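Local coordinates for protein putative thiol-disulfide oxidoreductase (Bacteroides vulgatus, PDB 4GRF) that probably catalyses thiol-disulfide exchange through the thioredoxin-fold domain of a longer protein, one of whose cysteines carries a covalently bound glutathione in this crystal, at residues S7-I12 / E103-V108; V32-W37 / I114-E119; F36-C41 / V108-I113. All blocks are in the same frame, centred on the assembly; numbering follows the deposited sequence.

Contact 1 of 3, residues S7-I12 / E103-V108; sequences SVAPAI and ESYCIV. With GSH (glutathione), chain H.
Tyr105 reaches from the C-terminal end of helix 95-104 into the loop 7-12, and one hydrogen bond secures it there: its hydroxyl OH donates to the carbonyl O of Pro10 over 2.6 Å. The hydroxyl oxygen sits in the plane of the Pro10 carbonyl, on one of its lone pairs. Around that polar point the packing is apolar. Pro10 sets CD over one face of the ring, 3.7 Å from the centroid, in a CH-pi contact that suits proline, whose CD hydrogens are slightly polarised by the adjoining amide nitrogen. Ile12 crosses the phenol at about a right angle, CG1 lying 3.6 Å from CE1 of Tyr105, and Ala9 adds a small methyl near the hydroxyl.

At the helix end, Ser104 brings OG to 3.5 Å from CB of Pro10, while its own firmer partner is the carbonyl of Val101, a turn back. A water donates to both Ala11 O and Ser104 OG, bridging the segments. Cys106 follows in a Schellman motif with positive phi, and its SG is bonded to SG2 of glutathione at 2.0 Å, a mixed disulfide. The residue just before this cysteine is thus tied to loop 7-12 by one hydrogen bond and a surround of apolar packing.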
# COMPACT_ATOMS: atom_id res chain seq x y z
N SER A 7 15.86 4.57 0.49
CA SER A 7 15.42 5.32 1.67
C SER A 7 14.73 4.38 2.65
O SER A 7 14.08 3.43 2.24
CB SER A 7 14.43 6.44 1.30
OG SER A 7 15.03 7.45 0.52
N VAL A 8 14.83 4.69 3.94
CA VAL A 8 14.05 4.00 4.96
C VAL A 8 12.61 4.49 4.87
O VAL A 8 12.35 5.70 4.90
CB VAL A 8 14.60 4.29 6.36
CG1 VAL A 8 13.74 3.67 7.45
CG2 VAL A 8 16.05 3.79 6.46
N ALA A 9 11.66 3.56 4.74
CA ALA A 9 10.27 3.95 4.65
C ALA A 9 9.80 4.55 5.98
O ALA A 9 9.89 3.91 7.04
CB ALA A 9 9.42 2.76 4.28
N PRO A 10 9.30 5.79 5.95
CA PRO A 10 8.76 6.40 7.16
C PRO A 10 7.57 5.66 7.78
O PRO A 10 6.85 4.89 7.11
CB PRO A 10 8.35 7.79 6.69
CG PRO A 10 9.21 8.07 5.53
CD PRO A 10 9.36 6.75 4.84
N ALA A 11 7.39 5.88 9.07
CA ALA A 11 6.32 5.23 9.79
C ALA A 11 4.94 5.55 9.20
O ALA A 11 4.68 6.66 8.72
CB ALA A 11 6.39 5.60 11.27
N ILE A 12 4.06 4.56 9.25
CA ILE A 12 2.66 4.71 8.87
C ILE A 12 1.82 3.88 9.84
O ILE A 12 2.15 2.71 10.12
CB ILE A 12 2.36 4.15 7.45
CG1 ILE A 12 3.28 4.72 6.37
CG2 ILE A 12 0.91 4.43 7.06
CD1 ILE A 12 3.11 4.00 5.04
N GLU A 103 3.56 14.04 3.38
CA GLU A 103 4.78 14.82 3.34
C GLU A 103 6.00 13.92 3.56
O GLU A 103 6.99 14.04 2.85
CB GLU A 103 4.74 15.93 4.37
CG GLU A 103 3.77 17.04 4.00
CD GLU A 103 3.72 18.13 5.04
OE1 GLU A 103 4.49 18.03 6.03
OE2 GLU A 103 2.92 19.07 4.88
N SER A 104 5.91 12.99 4.50
CA SER A 104 7.04 12.13 4.83
C SER A 104 7.46 11.24 3.65
O SER A 104 8.62 10.91 3.52
CB SER A 104 6.75 11.30 6.08
OG SER A 104 5.91 10.20 5.81
N TYR A 105 6.49 10.85 2.80
CA TYR A 105 6.78 10.05 1.61
C TYR A 105 6.91 10.91 0.36
O TYR A 105 7.14 10.39 -0.73
CB TYR A 105 5.69 8.98 1.40
CG TYR A 105 5.89 7.76 2.27
CD1 TYR A 105 5.44 7.73 3.59
CD2 TYR A 105 6.56 6.63 1.77
CE1 TYR A 105 5.61 6.60 4.38
CE2 TYR A 105 6.74 5.50 2.54
CZ TYR A 105 6.29 5.48 3.84
OH TYR A 105 6.49 4.37 4.59
N CYS A 106 6.79 12.22 0.56
CA CYS A 106 6.79 13.20 -0.51
C CYS A 106 5.88 12.81 -1.66
O CYS A 106 6.28 12.79 -2.83
CB CYS A 106 8.18 13.45 -1.06
SG CYS A 106 8.07 14.73 -2.31
N ILE A 107 4.64 12.50 -1.31
CA ILE A 107 3.67 12.04 -2.29
C ILE A 107 3.00 13.21 -2.94
O ILE A 107 2.35 14.03 -2.28
CB ILE A 107 2.60 11.13 -1.67
CG1 ILE A 107 3.26 9.85 -1.15
CG2 ILE A 107 1.54 10.78 -2.69
CD1 ILE A 107 2.34 9.01 -0.27
N VAL A 108 3.18 13.27 -4.24
CA VAL A 108 2.68 14.34 -5.07
C VAL A 108 1.43 13.91 -5.82
O VAL A 108 0.50 14.69 -6.00
CB VAL A 108 3.78 14.74 -6.08
CG1 VAL A 108 3.28 15.79 -7.04
CG2 VAL A 108 5.03 15.21 -5.34
N1 GSH H . 15.59 12.71 3.50
CA1 GSH H . 14.92 13.48 2.41
C1 GSH H . 15.33 14.93 2.43
O11 GSH H . 15.70 15.47 1.36
O12 GSH H . 15.28 15.56 3.52
CB1 GSH H . 13.41 13.34 2.57
CG1 GSH H . 12.65 14.38 1.74
CD1 GSH H . 12.46 13.91 0.32
OE1 GSH H . 12.82 12.80 -0.06
N2 GSH H . 11.86 14.76 -0.51
CA2 GSH H . 11.56 14.39 -1.87
C2 GSH H . 12.80 14.04 -2.64
O2 GSH H . 13.78 14.77 -2.64
CB2 GSH H . 10.83 15.53 -2.59
SG2 GSH H . 9.41 16.13 -1.65
N3 GSH H . 12.73 12.88 -3.29
CA3 GSH H . 13.78 12.36 -4.14
C3 GSH H . 13.25 11.22 -5.00
O31 GSH H . 14.04 10.64 -5.76
O32 GSH H . 12.03 10.91 -4.92
O HOH W 1 5.43 9.23 8.45

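Contact 2 of 3, residues V32-W37 / I114-E119; sequences VLVDFW and ILVDPE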
# COMPACT_ATOMS: atom_id res chain seq x y z
N VAL A 32 6.68 -5.77 1.41
CA VAL A 32 5.38 -5.15 1.48
C VAL A 32 5.23 -4.18 0.33
O VAL A 32 6.03 -3.27 0.19
CB VAL A 32 5.23 -4.33 2.78
CG1 VAL A 32 3.77 -3.90 2.95
CG2 VAL A 32 5.69 -5.12 3.99
N LEU A 33 4.19 -4.37 -0.47
CA LEU A 33 3.79 -3.36 -1.41
C LEU A 33 2.92 -2.41 -0.62
O LEU A 33 1.94 -2.83 0.01
CB LEU A 33 2.97 -3.99 -2.54
CG LEU A 33 2.99 -3.43 -3.96
CD1 LEU A 33 4.40 -3.30 -4.55
CD2 LEU A 33 2.18 -4.38 -4.82
N VAL A 34 3.29 -1.14 -0.62
CA VAL A 34 2.50 -0.11 0.02
C VAL A 34 1.76 0.68 -1.07
O VAL A 34 2.40 1.22 -1.99
CB VAL A 34 3.37 0.80 0.88
CG1 VAL A 34 2.51 1.81 1.62
CG2 VAL A 34 4.16 -0.03 1.87
N ASP A 35 0.44 0.65 -0.99
CA ASP A 35 -0.44 1.28 -1.97
C ASP A 35 -1.17 2.44 -1.33
O ASP A 35 -2.08 2.23 -0.54
CB ASP A 35 -1.44 0.23 -2.43
CG ASP A 35 -2.45 0.77 -3.40
OD1 ASP A 35 -2.17 1.81 -4.01
OD2 ASP A 35 -3.53 0.13 -3.52
N PHE A 36 -0.73 3.66 -1.63
CA PHE A 36 -1.41 4.86 -1.18
C PHE A 36 -2.50 5.23 -2.19
O PHE A 36 -2.24 5.38 -3.39
CB PHE A 36 -0.45 6.04 -1.06
CG PHE A 36 0.68 5.86 -0.06
CD1 PHE A 36 1.86 5.25 -0.44
CD2 PHE A 36 0.58 6.36 1.22
CE1 PHE A 36 2.91 5.12 0.47
CE2 PHE A 36 1.62 6.24 2.12
CZ PHE A 36 2.77 5.60 1.75
N TRP A 37 -3.71 5.40 -1.70
CA TRP A 37 -4.88 5.54 -2.57
C TRP A 37 -6.04 6.22 -1.86
O TRP A 37 -5.98 6.53 -0.67
CB TRP A 37 -5.31 4.16 -3.08
CG TRP A 37 -5.96 3.32 -2.02
CD1 TRP A 37 -5.35 2.75 -0.94
CD2 TRP A 37 -7.33 2.95 -1.94
NE1 TRP A 37 -6.25 2.06 -0.19
CE2 TRP A 37 -7.49 2.18 -0.77
CE3 TRP A 37 -8.46 3.23 -2.72
CZ2 TRP A 37 -8.71 1.67 -0.38
CZ3 TRP A 37 -9.67 2.72 -2.32
CH2 TRP A 37 -9.78 1.94 -1.16
N ILE A 114 4.73 1.53 -3.90
CA ILE A 114 6.14 1.27 -3.67
C ILE A 114 6.33 -0.13 -3.07
O ILE A 114 5.39 -0.70 -2.54
CB ILE A 114 6.77 2.31 -2.73
CG1 ILE A 114 6.08 2.29 -1.36
CG2 ILE A 114 6.68 3.70 -3.35
CD1 ILE A 114 6.73 3.19 -0.34
N LEU A 115 7.55 -0.65 -3.14
CA LEU A 115 7.89 -1.94 -2.57
C LEU A 115 8.91 -1.71 -1.47
O LEU A 115 9.94 -1.06 -1.70
CB LEU A 115 8.48 -2.91 -3.60
CG LEU A 115 8.74 -4.33 -3.07
CD1 LEU A 115 7.48 -4.99 -2.51
CD2 LEU A 115 9.39 -5.20 -4.14
N VAL A 116 8.56 -2.18 -0.28
CA VAL A 116 9.42 -2.10 0.90
C VAL A 116 9.99 -3.49 1.24
O VAL A 116 9.28 -4.48 1.21
CB VAL A 116 8.62 -1.53 2.09
CG1 VAL A 116 9.48 -1.49 3.35
CG2 VAL A 116 8.09 -0.14 1.74
N ASP A 117 11.29 -3.54 1.55
CA ASP A 117 11.93 -4.84 1.85
C ASP A 117 11.72 -5.24 3.32
O ASP A 117 11.12 -4.51 4.11
CB ASP A 117 13.40 -4.84 1.38
CG ASP A 117 14.34 -4.04 2.28
OD1 ASP A 117 13.92 -3.62 3.37
OD2 ASP A 117 15.53 -3.85 1.89
N PRO A 118 12.13 -6.46 3.68
CA PRO A 118 11.83 -6.96 5.04
C PRO A 118 12.48 -6.16 6.17
O PRO A 118 12.10 -6.30 7.33
CB PRO A 118 12.36 -8.40 4.98
CG PRO A 118 12.23 -8.78 3.55
CD PRO A 118 12.56 -7.54 2.77
N GLU A 119 13.44 -5.31 5.82
CA GLU A 119 14.09 -4.46 6.81
C GLU A 119 13.51 -3.05 6.83
O GLU A 119 13.94 -2.21 7.61
CB GLU A 119 15.59 -4.39 6.55
CG GLU A 119 16.32 -5.65 6.95
CD GLU A 119 16.43 -6.63 5.81
OE1 GLU A 119 16.73 -6.19 4.68
OE2 GLU A 119 16.22 -7.84 6.05
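Val34 and Val116 send their side chains to the same face of the sheet and cross there obliquely, CG2 of Val34 standing 3.9 Å from CG2 of Val116. In both valines the branch that meets the other is the one anti to the carbonyl carbon. Ile114 points to this face as well. Its CG1 sits between the backbone N and the carbonyl carbon (chi1 60°), and from there it meets CB of Val34 at 3.8 Å; CD1 beyond it comes to the edge of the Phe36 ring, near the ring plane. Val32 faces Val116 across the strands. Branching at CB makes valine and isoleucine natural choices here, since they favour extended backbone and fill a face closely.

The other face belongs to Leu33 and Leu115, a non-hydrogen-bonded pair whose CD1 methyls lie 4.1 Å apart. Both methyls also lean over the partner backbone: CD1 of Leu33 is 3.4 Å from O of Ile114, and CD1 of Leu115 is 3.5 Å from O of Val32.

Antiparallel pairing sets this register. Val32 and Val116 exchange two backbone hydrogen bonds, and Val34 and Ile114 two more, the straightest being Val116 N to Val32 O at 173°. Beyond the strand, Asp117 OD1 accepts from Glu119 N in an Asx turn.

In the five-stranded sheet, strand 63-69 flanks 31-37 and strand 122-124 flanks 112-116. Helix 129-140 covers the leucine face through Leu132, Val136 and Phe139, while Tyr105, Ile12 and Ile107 gather round Phe36.

Contact 3 of 3, residues F36-C41 / V108-I113; sequences FWFAGC and VGFPHI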
# COMPACT_ATOMS: atom_id res chain seq x y z
N PHE A 36 -0.73 3.66 -1.63
CA PHE A 36 -1.41 4.86 -1.18
C PHE A 36 -2.50 5.23 -2.19
O PHE A 36 -2.24 5.38 -3.39
CB PHE A 36 -0.45 6.04 -1.06
CG PHE A 36 0.68 5.86 -0.06
CD1 PHE A 36 1.86 5.25 -0.44
CD2 PHE A 36 0.58 6.36 1.22
CE1 PHE A 36 2.91 5.12 0.47
CE2 PHE A 36 1.62 6.24 2.12
CZ PHE A 36 2.77 5.60 1.75
N TRP A 37 -3.71 5.40 -1.70
CA TRP A 37 -4.88 5.54 -2.57
C TRP A 37 -6.04 6.22 -1.86
O TRP A 37 -5.98 6.53 -0.67
CB TRP A 37 -5.31 4.16 -3.08
CG TRP A 37 -5.96 3.32 -2.02
CD1 TRP A 37 -5.35 2.75 -0.94
CD2 TRP A 37 -7.33 2.95 -1.94
NE1 TRP A 37 -6.25 2.06 -0.19
CE2 TRP A 37 -7.49 2.18 -0.77
CE3 TRP A 37 -8.46 3.23 -2.72
CZ2 TRP A 37 -8.71 1.67 -0.38
CZ3 TRP A 37 -9.67 2.72 -2.32
CH2 TRP A 37 -9.78 1.94 -1.16
N PHE A 38 -7.11 6.46 -2.61
CA PHE A 38 -8.37 6.84 -2.00
C PHE A 38 -9.44 6.47 -3.02
O PHE A 38 -9.15 6.25 -4.18
CB PHE A 38 -8.43 8.34 -1.66
CG PHE A 38 -8.00 9.23 -2.77
CD1 PHE A 38 -6.65 9.52 -2.95
CD2 PHE A 38 -8.91 9.77 -3.66
CE1 PHE A 38 -6.23 10.34 -3.99
CE2 PHE A 38 -8.50 10.60 -4.70
CZ PHE A 38 -7.15 10.87 -4.86
N ALA A 39 -10.68 6.38 -2.55
CA ALA A 39 -11.78 5.87 -3.36
C ALA A 39 -11.98 6.64 -4.68
O ALA A 39 -12.33 6.03 -5.70
CB ALA A 39 -13.06 5.90 -2.53
N GLY A 40 -11.74 7.95 -4.66
CA GLY A 40 -11.95 8.79 -5.84
C GLY A 40 -10.79 8.82 -6.83
O GLY A 40 -10.75 9.66 -7.74
N CYS A 41 -9.83 7.92 -6.64
CA CYS A 41 -8.70 7.81 -7.55
C CYS A 41 -8.92 6.65 -8.51
O CYS A 41 -8.70 5.47 -8.15
CB CYS A 41 -7.42 7.61 -6.73
SG CYS A 41 -5.97 7.23 -7.70
N VAL A 108 3.18 13.27 -4.24
CA VAL A 108 2.68 14.34 -5.07
C VAL A 108 1.43 13.91 -5.82
O VAL A 108 0.50 14.69 -6.00
CB VAL A 108 3.78 14.74 -6.08
CG1 VAL A 108 3.28 15.79 -7.04
CG2 VAL A 108 5.03 15.21 -5.34
N GLY A 109 1.43 12.67 -6.29
CA GLY A 109 0.32 12.17 -7.10
C GLY A 109 -0.04 10.74 -6.76
O GLY A 109 0.74 10.04 -6.12
N PHE A 110 -1.23 10.33 -7.20
CA PHE A 110 -1.75 8.98 -6.95
C PHE A 110 -2.11 8.32 -8.27
O PHE A 110 -2.47 9.00 -9.22
CB PHE A 110 -2.99 9.03 -6.08
CG PHE A 110 -2.77 9.64 -4.73
CD1 PHE A 110 -2.66 11.01 -4.59
CD2 PHE A 110 -2.69 8.85 -3.60
CE1 PHE A 110 -2.45 11.58 -3.35
CE2 PHE A 110 -2.49 9.41 -2.35
CZ PHE A 110 -2.37 10.78 -2.23
N PRO A 111 -2.02 6.98 -8.34
CA PRO A 111 -1.59 6.07 -7.29
C PRO A 111 -0.11 6.27 -6.94
O PRO A 111 0.66 6.77 -7.75
CB PRO A 111 -1.79 4.69 -7.94
CG PRO A 111 -1.62 4.93 -9.40
CD PRO A 111 -2.18 6.30 -9.64
N HIS A 112 0.24 5.89 -5.72
CA HIS A 112 1.60 5.85 -5.27
C HIS A 112 1.84 4.45 -4.70
O HIS A 112 1.32 4.10 -3.62
CB HIS A 112 1.88 6.90 -4.23
CG HIS A 112 3.33 7.06 -3.94
ND1 HIS A 112 4.20 7.61 -4.85
CD2 HIS A 112 4.07 6.73 -2.86
CE1 HIS A 112 5.42 7.62 -4.35
NE2 HIS A 112 5.36 7.09 -3.14
N ILE A 113 2.55 3.63 -5.48
CA ILE A 113 2.76 2.24 -5.09
C ILE A 113 4.25 1.93 -5.06
O ILE A 113 4.95 2.06 -6.08
CB ILE A 113 2.06 1.28 -6.06
CG1 ILE A 113 0.59 1.67 -6.21
CG2 ILE A 113 2.19 -0.15 -5.55
CD1 ILE A 113 -0.17 0.80 -7.20
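Phe110 receives CE1 of Phe38 over one face, 3.6 Å above its plane, in a T-shaped pair with planes at 77°; the backbone of Phe36 lies at its edge. The Phe38 ring, presenting that edge, has CB of Cys41 over one of its faces. In this thioredoxin fold the CxxC pair, Cys41 and Cys44, closed here as a disulfide, faces a cis-proline, Pro111, and the site probably corresponds to the active-site end, as in thioredoxins. Phe36 and His112 lie side by side, their planes at 52°, with CD1 of Phe36 at the imidazole edge, 3.6 Å from CD2 of His112. The carbonyl O of His112 in turn meets the Phe36 ring edge.

Their backbones form an antiparallel hydrogen-bonded pair: Phe36 N donates to His112 O at 2.9 Å, whereas the return bond, His112 N to Phe36 O, is weak at 3.4 Å. Proline suits the preceding place because it accepts a cis peptide far more readily than other residues, and a cis-proline opposite the CxxC is a hallmark of the fold. The CB of Cys41, at the N-cap of helix 42-46, points at segment 108-113. With chi1 172°, anti to the backbone N, Cys41 SG stands 3.8 Å from Phe110 CB. Cys41 SG is also 4.0 Å from Pro111 N.

In the fold
Contact 3 continues the pairing of contact 2, strand 31-37 against 112-116, by one more bridge and then runs into the loops beyond; their centres are about 14 Å apart, contact 2 nearer the centre of the domain and contact 3 at the end where the disulfide sits. Contact 1 lies beside them, its centre about 11 Å from that of contact 2 and 14 Å from that of contact 3. Segment 7-12 comes first in the chain, then 32-41, then 103-108, which leads directly into 108-119, so contact 1 interleaves with the others. Phe36, shared by contacts 2 and 3, is the residue on which contact 1 packs. The CxxC disulfide lies in contact 3, the glutathione-bearing Cys106 in contact 1.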